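Local coordinates for protein ADP-ribosylating toxin CARDS (Mycoplasma pneumoniae, PDB 4TLV) that transfers the ADP-ribosyl group of NAD(+) to multiple target proteins and causes vacuolation and other cytopathic effects in mammalian cells as a virulence factor, at residues 148-153 against 173-178; 9-14 against 54-59. One frame throughout, in Å; residues are numbered along the deposited sequence.

Contact 1 (148-153 against 173-178)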
ATOM      1  N   SER A 148     -11.906 -12.770 -16.787  1.00 13.70           N
ATOM      2  CA  SER A 148     -12.022 -14.014 -16.013  1.00 16.17           C
ATOM      3  C   SER A 148     -12.787 -13.803 -14.717  1.00 15.26           C
ATOM      4  O   SER A 148     -12.956 -12.671 -14.260  1.00 14.37           O
ATOM      5  CB  SER A 148     -10.627 -14.551 -15.657  1.00 18.37           C
ATOM      6  OG  SER A 148      -9.781 -14.584 -16.795  1.00 28.31           O
ATOM      7  N   ALA A 149     -13.224 -14.905 -14.112  1.00 16.42           N
ATOM      8  CA  ALA A 149     -13.807 -14.875 -12.774  1.00 16.17           C
ATOM      9  C   ALA A 149     -13.412 -16.130 -12.001  1.00 18.48           C
ATOM     10  O   ALA A 149     -13.174 -17.175 -12.608  1.00 15.30           O
ATOM     11  CB  ALA A 149     -15.306 -14.772 -12.858  1.00 15.30           C
ATOM     12  N   TRP A 150     -13.317 -16.006 -10.671  1.00 14.60           N
ATOM     13  CA  TRP A 150     -13.125 -17.145  -9.769  1.00 18.53           C
ATOM     14  C   TRP A 150     -14.158 -17.063  -8.663  1.00 17.99           C
ATOM     15  O   TRP A 150     -14.447 -15.980  -8.159  1.00 14.57           O
ATOM     16  CB  TRP A 150     -11.760 -17.105  -9.073  1.00 14.92           C
ATOM     17  CG  TRP A 150     -10.587 -17.208  -9.952  1.00 18.46           C
ATOM     18  CD1 TRP A 150      -9.843 -18.323 -10.198  1.00 21.93           C
ATOM     19  CD2 TRP A 150      -9.996 -16.152 -10.710  1.00 21.39           C
ATOM     20  NE1 TRP A 150      -8.818 -18.026 -11.063  1.00 22.22           N
ATOM     21  CE2 TRP A 150      -8.891 -16.696 -11.391  1.00 21.87           C
ATOM     22  CE3 TRP A 150     -10.286 -14.791 -10.866  1.00 19.86           C
ATOM     23  CZ2 TRP A 150      -8.079 -15.933 -12.225  1.00 24.91           C
ATOM     24  CZ3 TRP A 150      -9.484 -14.037 -11.698  1.00 21.57           C
ATOM     25  CH2 TRP A 150      -8.393 -14.610 -12.367  1.00 22.72           C
ATOM     26  N   LEU A 151     -14.705 -18.206  -8.263  1.00 15.85           N
ATOM     27  CA  LEU A 151     -15.547 -18.258  -7.075  1.00 16.33           C
ATOM     28  C   LEU A 151     -14.668 -18.023  -5.852  1.00 17.11           C
ATOM     29  O   LEU A 151     -13.608 -18.631  -5.724  1.00 17.30           O
ATOM     30  CB  LEU A 151     -16.228 -19.629  -6.967  1.00 18.59           C
ATOM     31  CG  LEU A 151     -17.013 -19.864  -5.679  1.00 25.62           C
ATOM     32  CD1 LEU A 151     -18.194 -18.903  -5.565  1.00 23.49           C
ATOM     33  CD2 LEU A 151     -17.481 -21.315  -5.600  1.00 30.45           C
ATOM     34  N   VAL A 152     -15.077 -17.126  -4.963  1.00 17.00           N
ATOM     35  CA  VAL A 152     -14.305 -16.931  -3.735  1.00 16.59           C
ATOM     36  C   VAL A 152     -15.220 -17.155  -2.554  1.00 16.17           C
ATOM     37  O   VAL A 152     -16.426 -16.953  -2.650  1.00 17.36           O
ATOM     38  CB  VAL A 152     -13.673 -15.532  -3.636  1.00 17.09           C
ATOM     39  CG1 VAL A 152     -12.787 -15.269  -4.847  1.00 17.07           C
ATOM     40  CG2 VAL A 152     -14.745 -14.467  -3.521  1.00 18.35           C
ATOM     41  N   ASP A 153     -14.648 -17.592  -1.441  1.00 20.04           N
ATOM     42  CA  ASP A 153     -15.435 -17.756  -0.229  1.00 18.37           C
ATOM     43  C   ASP A 153     -14.646 -17.310   0.998  1.00 19.01           C
ATOM     44  O   ASP A 153     -13.414 -17.174   0.960  1.00 18.02           O
ATOM     45  CB  ASP A 153     -15.965 -19.196  -0.090  1.00 21.32           C
ATOM     46  CG  ASP A 153     -14.852 -20.228   0.011  1.00 26.72           C
ATOM     47  OD1 ASP A 153     -13.722 -19.860   0.372  1.00 28.70           O
ATOM     48  OD2 ASP A 153     -15.114 -21.424  -0.243  1.00 33.20           O
ATOM     49  N   THR A 173     -10.053 -15.759   3.451  1.00 15.98           N
ATOM     50  CA  THR A 173     -10.731 -15.920   2.177  1.00 15.71           C
ATOM     51  C   THR A 173      -9.996 -16.954   1.359  1.00 19.21           C
ATOM     52  O   THR A 173      -8.825 -17.241   1.605  1.00 17.33           O
ATOM     53  CB  THR A 173     -10.791 -14.596   1.400  1.00 22.16           C
ATOM     54  OG1 THR A 173      -9.461 -14.089   1.243  1.00 18.13           O
ATOM     55  CG2 THR A 173     -11.614 -13.569   2.175  1.00 19.27           C
ATOM     56  N   ARG A 174     -10.696 -17.534   0.395  1.00 18.99           N
ATOM     57  CA  ARG A 174     -10.080 -18.482  -0.516  1.00 22.34           C
ATOM     58  C   ARG A 174     -10.489 -18.156  -1.944  1.00 20.53           C
ATOM     59  O   ARG A 174     -11.651 -17.836  -2.212  1.00 19.99           O
ATOM     60  CB  ARG A 174     -10.505 -19.912  -0.163  1.00 21.46           C
ATOM     61  CG  ARG A 174     -10.049 -20.367   1.216  1.00 22.64           C
ATOM     62  CD  ARG A 174     -10.372 -21.836   1.413  1.00 23.53           C
ATOM     63  NE  ARG A 174     -11.760 -22.101   1.060  1.00 28.04           N
ATOM     64  CZ  ARG A 174     -12.280 -23.319   0.940  1.00 33.68           C
ATOM     65  NH1 ARG A 174     -11.519 -24.386   1.152  1.00 31.49           N
ATOM     66  NH2 ARG A 174     -13.558 -23.468   0.612  1.00 23.00           N
ATOM     67  N   ILE A 175      -9.529 -18.217  -2.857  1.00 20.61           N
ATOM     68  CA  ILE A 175      -9.849 -18.104  -4.271  1.00 17.57           C
ATOM     69  C   ILE A 175      -9.894 -19.515  -4.864  1.00 22.63           C
ATOM     70  O   ILE A 175      -8.878 -20.192  -4.993  1.00 21.20           O
ATOM     71  CB  ILE A 175      -8.837 -17.218  -5.007  1.00 19.15           C
ATOM     72  CG1 ILE A 175      -8.749 -15.849  -4.320  1.00 20.97           C
ATOM     73  CG2 ILE A 175      -9.231 -17.068  -6.491  1.00 18.40           C
ATOM     74  CD1 ILE A 175      -7.684 -14.936  -4.889  1.00 21.99           C
ATOM     75  N   ASN A 176     -11.089 -19.962  -5.206  1.00 19.20           N
ATOM     76  CA  ASN A 176     -11.263 -21.328  -5.678  1.00 23.27           C
ATOM     77  C   ASN A 176     -10.998 -21.522  -7.179  1.00 24.59           C
ATOM     78  O   ASN A 176     -11.441 -20.718  -8.004  1.00 25.59           O
ATOM     79  CB  ASN A 176     -12.666 -21.797  -5.313  1.00 25.11           C
ATOM     80  CG  ASN A 176     -12.913 -21.731  -3.815  1.00 28.32           C
ATOM     81  OD1 ASN A 176     -12.201 -22.367  -3.034  1.00 30.50           O
ATOM     82  ND2 ASN A 176     -13.896 -20.933  -3.404  1.00 27.65           N
ATOM     83  N   GLU A 177     -10.264 -22.579  -7.520  1.00 21.88           N
ATOM     84  CA  GLU A 177     -10.169 -23.032  -8.911  1.00 25.47           C
ATOM     85  C   GLU A 177     -11.513 -23.633  -9.279  1.00 29.31           C
ATOM     86  O   GLU A 177     -12.277 -24.027  -8.394  1.00 28.64           O
ATOM     87  CB  GLU A 177      -9.069 -24.082  -9.092  1.00 29.60           C
ATOM     88  CG  GLU A 177      -7.688 -23.638  -8.656  1.00 32.61           C
ATOM     89  CD  GLU A 177      -7.213 -22.367  -9.352  1.00 42.62           C
ATOM     90  OE1 GLU A 177      -7.767 -22.012 -10.414  1.00 41.52           O
ATOM     91  OE2 GLU A 177      -6.275 -21.720  -8.834  1.00 52.37           O
ATOM     92  N   PRO A 178     -11.831 -23.681 -10.584  1.00 29.42           N
ATOM     93  CA  PRO A 178     -10.997 -23.218 -11.692  1.00 28.53           C
ATOM     94  C   PRO A 178     -11.392 -21.821 -12.139  1.00 24.47           C
ATOM     95  O   PRO A 178     -12.483 -21.335 -11.847  1.00 26.34           O
ATOM     96  CB  PRO A 178     -11.348 -24.200 -12.820  1.00 33.58           C
ATOM     97  CG  PRO A 178     -12.665 -24.880 -12.384  1.00 40.37           C
ATOM     98  CD  PRO A 178     -13.093 -24.247 -11.080  1.00 36.00           C
TER
HETATM   99  O   HOH W   1      -6.525 -19.614 -11.566  1.00 41.96           O
HETATM  100  O   HOH W   2     -13.570 -20.600  -9.525  1.00 23.50           O

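Contact 2 (9-14 against 54-59)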
ATOM      1  N   PHE A   9      -4.280  -5.283 -15.700  1.00 13.54           N
ATOM      2  CA  PHE A   9      -5.495  -5.829 -15.096  1.00 13.19           C
ATOM      3  C   PHE A   9      -5.742  -5.246 -13.715  1.00 11.87           C
ATOM      4  O   PHE A   9      -4.797  -4.977 -12.949  1.00 12.59           O
ATOM      5  CB  PHE A   9      -5.414  -7.364 -15.003  1.00 15.95           C
ATOM      6  CG  PHE A   9      -5.527  -8.056 -16.336  1.00 13.83           C
ATOM      7  CD1 PHE A   9      -6.722  -8.045 -17.028  1.00 12.11           C
ATOM      8  CD2 PHE A   9      -4.433  -8.717 -16.896  1.00 15.74           C
ATOM      9  CE1 PHE A   9      -6.849  -8.668 -18.266  1.00 15.03           C
ATOM     10  CE2 PHE A   9      -4.550  -9.346 -18.136  1.00 16.12           C
ATOM     11  CZ  PHE A   9      -5.753  -9.328 -18.816  1.00 15.51           C
ATOM     12  N   VAL A  10      -7.013  -5.044 -13.410  1.00 12.13           N
ATOM     13  CA  VAL A  10      -7.444  -4.704 -12.064  1.00 10.26           C
ATOM     14  C   VAL A  10      -8.474  -5.759 -11.644  1.00 11.21           C
ATOM     15  O   VAL A  10      -8.846  -6.606 -12.454  1.00 13.54           O
ATOM     16  CB  VAL A  10      -8.024  -3.269 -11.971  1.00 11.80           C
ATOM     17  CG1 VAL A  10      -6.925  -2.226 -12.203  1.00 10.02           C
ATOM     18  CG2 VAL A  10      -9.179  -3.054 -12.945  1.00 10.30           C
ATOM     19  N   TYR A  11      -8.925  -5.715 -10.393  1.00  9.81           N
ATOM     20  CA  TYR A  11      -9.747  -6.803  -9.831  1.00 10.34           C
ATOM     21  C   TYR A  11     -10.873  -6.257  -8.992  1.00 11.50           C
ATOM     22  O   TYR A  11     -10.734  -5.215  -8.345  1.00 11.44           O
ATOM     23  CB  TYR A  11      -8.887  -7.717  -8.947  1.00 11.53           C
ATOM     24  CG  TYR A  11      -7.765  -8.290  -9.742  1.00 14.25           C
ATOM     25  CD1 TYR A  11      -7.936  -9.475 -10.441  1.00 14.05           C
ATOM     26  CD2 TYR A  11      -6.549  -7.615  -9.855  1.00 13.82           C
ATOM     27  CE1 TYR A  11      -6.926  -9.989 -11.217  1.00 15.90           C
ATOM     28  CE2 TYR A  11      -5.529  -8.127 -10.653  1.00 15.85           C
ATOM     29  CZ  TYR A  11      -5.736  -9.319 -11.326  1.00 17.52           C
ATOM     30  OH  TYR A  11      -4.740  -9.857 -12.115  1.00 25.29           O
ATOM     31  N   ARG A  12     -11.970  -6.997  -8.954  1.00 10.43           N
ATOM     32  CA  ARG A  12     -13.129  -6.557  -8.199  1.00 11.29           C
ATOM     33  C   ARG A  12     -13.916  -7.771  -7.727  1.00 14.22           C
ATOM     34  O   ARG A  12     -14.204  -8.678  -8.519  1.00 13.45           O
ATOM     35  CB  ARG A  12     -14.030  -5.697  -9.089  1.00 12.27           C
ATOM     36  CG  ARG A  12     -15.260  -5.124  -8.348  1.00 12.58           C
ATOM     37  CD  ARG A  12     -16.213  -4.429  -9.335  1.00 16.64           C
ATOM     38  NE  ARG A  12     -17.536  -4.241  -8.739  1.00 15.09           N
ATOM     39  CZ  ARG A  12     -17.860  -3.236  -7.935  1.00 17.25           C
ATOM     40  NH1 ARG A  12     -16.961  -2.303  -7.616  1.00 15.64           N
ATOM     41  NH2 ARG A  12     -19.089  -3.172  -7.432  1.00 18.54           N
ATOM     42  N   VAL A  13     -14.257  -7.785  -6.443  1.00 12.35           N
ATOM     43  CA  VAL A  13     -15.108  -8.838  -5.891  1.00 14.02           C
ATOM     44  C   VAL A  13     -16.546  -8.324  -5.909  1.00 15.36           C
ATOM     45  O   VAL A  13     -16.825  -7.210  -5.456  1.00 15.10           O
ATOM     46  CB  VAL A  13     -14.679  -9.198  -4.438  1.00 14.26           C
ATOM     47  CG1 VAL A  13     -15.673 -10.192  -3.783  1.00 13.89           C
ATOM     48  CG2 VAL A  13     -13.246  -9.751  -4.418  1.00 15.69           C
ATOM     49  N   ASP A  14     -17.461  -9.125  -6.442  1.00 14.85           N
ATOM     50  CA  ASP A  14     -18.836  -8.699  -6.615  1.00 16.90           C
ATOM     51  C   ASP A  14     -19.710  -9.934  -6.411  1.00 15.30           C
ATOM     52  O   ASP A  14     -19.326 -11.026  -6.793  1.00 14.96           O
ATOM     53  CB  ASP A  14     -19.009  -8.146  -8.037  1.00 14.51           C
ATOM     54  CG  ASP A  14     -20.210  -7.243  -8.180  1.00 18.69           C
ATOM     55  OD1 ASP A  14     -21.347  -7.728  -8.010  1.00 19.37           O
ATOM     56  OD2 ASP A  14     -20.022  -6.047  -8.497  1.00 18.48           O
ATOM     57  N   GLU A  54      -5.803  -2.835  -7.738  1.00  9.44           N
ATOM     58  CA  GLU A  54      -4.665  -3.252  -8.537  1.00 11.45           C
ATOM     59  C   GLU A  54      -4.271  -4.716  -8.275  1.00 12.68           C
ATOM     60  O   GLU A  54      -3.630  -5.332  -9.108  1.00 15.41           O
ATOM     61  CB  GLU A  54      -3.475  -2.317  -8.279  1.00 12.71           C
ATOM     62  CG  GLU A  54      -2.463  -2.261  -9.418  1.00 17.11           C
ATOM     63  CD  GLU A  54      -1.385  -1.208  -9.163  1.00 22.27           C
ATOM     64  OE1 GLU A  54      -1.709   0.001  -9.134  1.00 17.14           O
ATOM     65  OE2 GLU A  54      -0.215  -1.593  -8.980  1.00 26.95           O
ATOM     66  N   THR A  55      -4.666  -5.278  -7.138  1.00 12.10           N
ATOM     67  CA  THR A  55      -4.318  -6.682  -6.832  1.00 13.65           C
ATOM     68  C   THR A  55      -5.523  -7.463  -6.318  1.00 14.70           C
ATOM     69  O   THR A  55      -6.415  -6.888  -5.695  1.00 12.46           O
ATOM     70  CB  THR A  55      -3.218  -6.811  -5.730  1.00 15.50           C
ATOM     71  OG1 THR A  55      -3.733  -6.372  -4.462  1.00 12.73           O
ATOM     72  CG2 THR A  55      -1.956  -6.013  -6.083  1.00 15.06           C
ATOM     73  N   PRO A  56      -5.533  -8.792  -6.539  1.00 14.54           N
ATOM     74  CA  PRO A  56      -6.620  -9.620  -6.005  1.00 15.97           C
ATOM     75  C   PRO A  56      -6.665  -9.575  -4.476  1.00 13.15           C
ATOM     76  O   PRO A  56      -7.737  -9.572  -3.876  1.00 12.35           O
ATOM     77  CB  PRO A  56      -6.246 -11.042  -6.470  1.00 13.28           C
ATOM     78  CG  PRO A  56      -5.388 -10.837  -7.659  1.00 15.46           C
ATOM     79  CD  PRO A  56      -4.616  -9.563  -7.400  1.00 14.91           C
ATOM     80  N   THR A  57      -5.502  -9.533  -3.843  1.00 11.09           N
ATOM     81  CA  THR A  57      -5.460  -9.520  -2.394  1.00 14.15           C
ATOM     82  C   THR A  57      -6.147  -8.284  -1.800  1.00 13.14           C
ATOM     83  O   THR A  57      -6.877  -8.386  -0.811  1.00 12.08           O
ATOM     84  CB  THR A  57      -4.016  -9.625  -1.878  1.00 15.39           C
ATOM     85  OG1 THR A  57      -3.439 -10.842  -2.360  1.00 18.15           O
ATOM     86  CG2 THR A  57      -3.994  -9.623  -0.356  1.00 17.97           C
ATOM     87  N   ALA A  58      -5.906  -7.121  -2.394  1.00 12.97           N
ATOM     88  CA  ALA A  58      -6.559  -5.904  -1.926  1.00 11.97           C
ATOM     89  C   ALA A  58      -8.049  -5.888  -2.285  1.00 10.31           C
ATOM     90  O   ALA A  58      -8.869  -5.413  -1.503  1.00 14.33           O
ATOM     91  CB  ALA A  58      -5.838  -4.653  -2.474  1.00 12.94           C
ATOM     92  N   ALA A  59      -8.405  -6.403  -3.461  1.00 11.49           N
ATOM     93  CA  ALA A  59      -9.819  -6.457  -3.848  1.00 11.36           C
ATOM     94  C   ALA A  59     -10.633  -7.317  -2.875  1.00 11.65           C
ATOM     95  O   ALA A  59     -11.822  -7.080  -2.685  1.00 11.36           O
ATOM     96  CB  ALA A  59      -9.983  -6.999  -5.276  1.00 12.71           C
TER
HETATM   97  O   HOH W   3      -2.586  -5.387 -11.668  1.00 25.87           O
HETATM   98  O   HOH W   4     -13.336  -5.721  -4.582  1.00 11.88           O

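Contact 1 (148-153 against 173-178)
Asp153 and Arg174 form a side-on salt bridge, each carboxylate oxygen taking its own nitrogen. Arg174 NH2 lies 2.7 Å from Asp153 OD2; its NE reaches OD1 over 3.1 Å in a nearly straight bond (172°) to the syn lone pair. The two planes are only 10° apart, as expected of a paired grip that fixes their mutual orientation. Asp153 CG sits between its own backbone N and carbonyl carbon (chi1 62°), and the bend of Arg174 at chi3 turns the guanidinium back to meet it. This antiparallel pair is hydrogen-bonded through both backbones and belongs to the beta hairpin of strands 146-156 and 168-181 in the mono-ADP-ribosyltransferase domain. Val152 and Ile175, the neighbouring non-hydrogen-bonded pair, lie side by side on the other face, where Ile175 CG2 also approaches Trp150 CB to 3.6 Å. Beyond them the amide of Asn176 stands steeply to the carboxylate, its ND2 giving weak bonds to Leu151 O and Asp153 OD2, while its backbone N binds Leu151 O at 2.9 Å. Past Asn176 water takes over: one molecule accepts from Trp150 NE1 and donates to Glu177 OE1, and a second ties Leu151 N to Asn176 O and Pro178 O.

Contact 2 (9-14 against 54-59)
The extended backbone of Val10 to Val13 runs past a turn that leads into a helix, with CA atoms 4.7 Å apart at Val10 and Glu54 and 5.5 Å apart at Arg12 and Ala59. The backbones are joined here through water: one molecule donates to Phe9 O and, at 2.8 Å, to Glu54 O; another accepts from Val13 N and donates to Ala59 O. Thr55 is the N-cap, its OG1 accepting from Ala58 N at 3.1 Å, and this bond helps fix the first turn that faces the strand.

Tyr11 carries most of the side-chain contact. With CG anti to its carbonyl carbon (chi1 -59°), the ring extends beside the turn and presents one face to Pro56. Pro56 CG stands 3.8 Å from the ring centroid and just 2° off the normal, a centred CH-pi contact, while Pro56 CD lies 3.7 Å from Tyr11 CE2. Glu54 O meets the same ring at its edge, in plane. Tyr11 OH makes a weak hydrogen bond to Glu82. On the helix side, the methyl of Ala59 packs against Tyr11 CB at 3.9 Å and also nears Tyr11 O. Val13 directs CG2 to Ala59 O, 3.5 Å away.

The Glu54 carboxylate is held by salt bridges from OE2 to Arg133 and Arg590 and a bond from OE1 to Trp135. Strand 9-14, whose Tyr11 also bonds by backbone to Ser53 just before the turn, is thus packed against a short capped helix, 56-60, within the mono-ADP-ribosyltransferase domain of this pertussis toxin S1-like family.

In the fold
Both contacts belong to the mono-ADP-ribosyltransferase domain and reach one antiparallel sheet, their centres about 12 Å apart. Contact 1 joins two adjacent strands of that sheet; contact 2 sets another of its strands, 9-14, against a helix. Strand 76-84 lies between strands 9-14 and 146-156, and helix 56-60 also links the two places, since Ile60 touches Val152 and Thr173. Neither contact is fully buried, but contact 1 includes exposed residues and lies farther from the chain's centre, about 23 Å against 13 Å, measured between centres. Direct backbone bonds and a salt bridge join its segments, whereas apolar and CH-pi packing, with water bridges, joins those of contact 2.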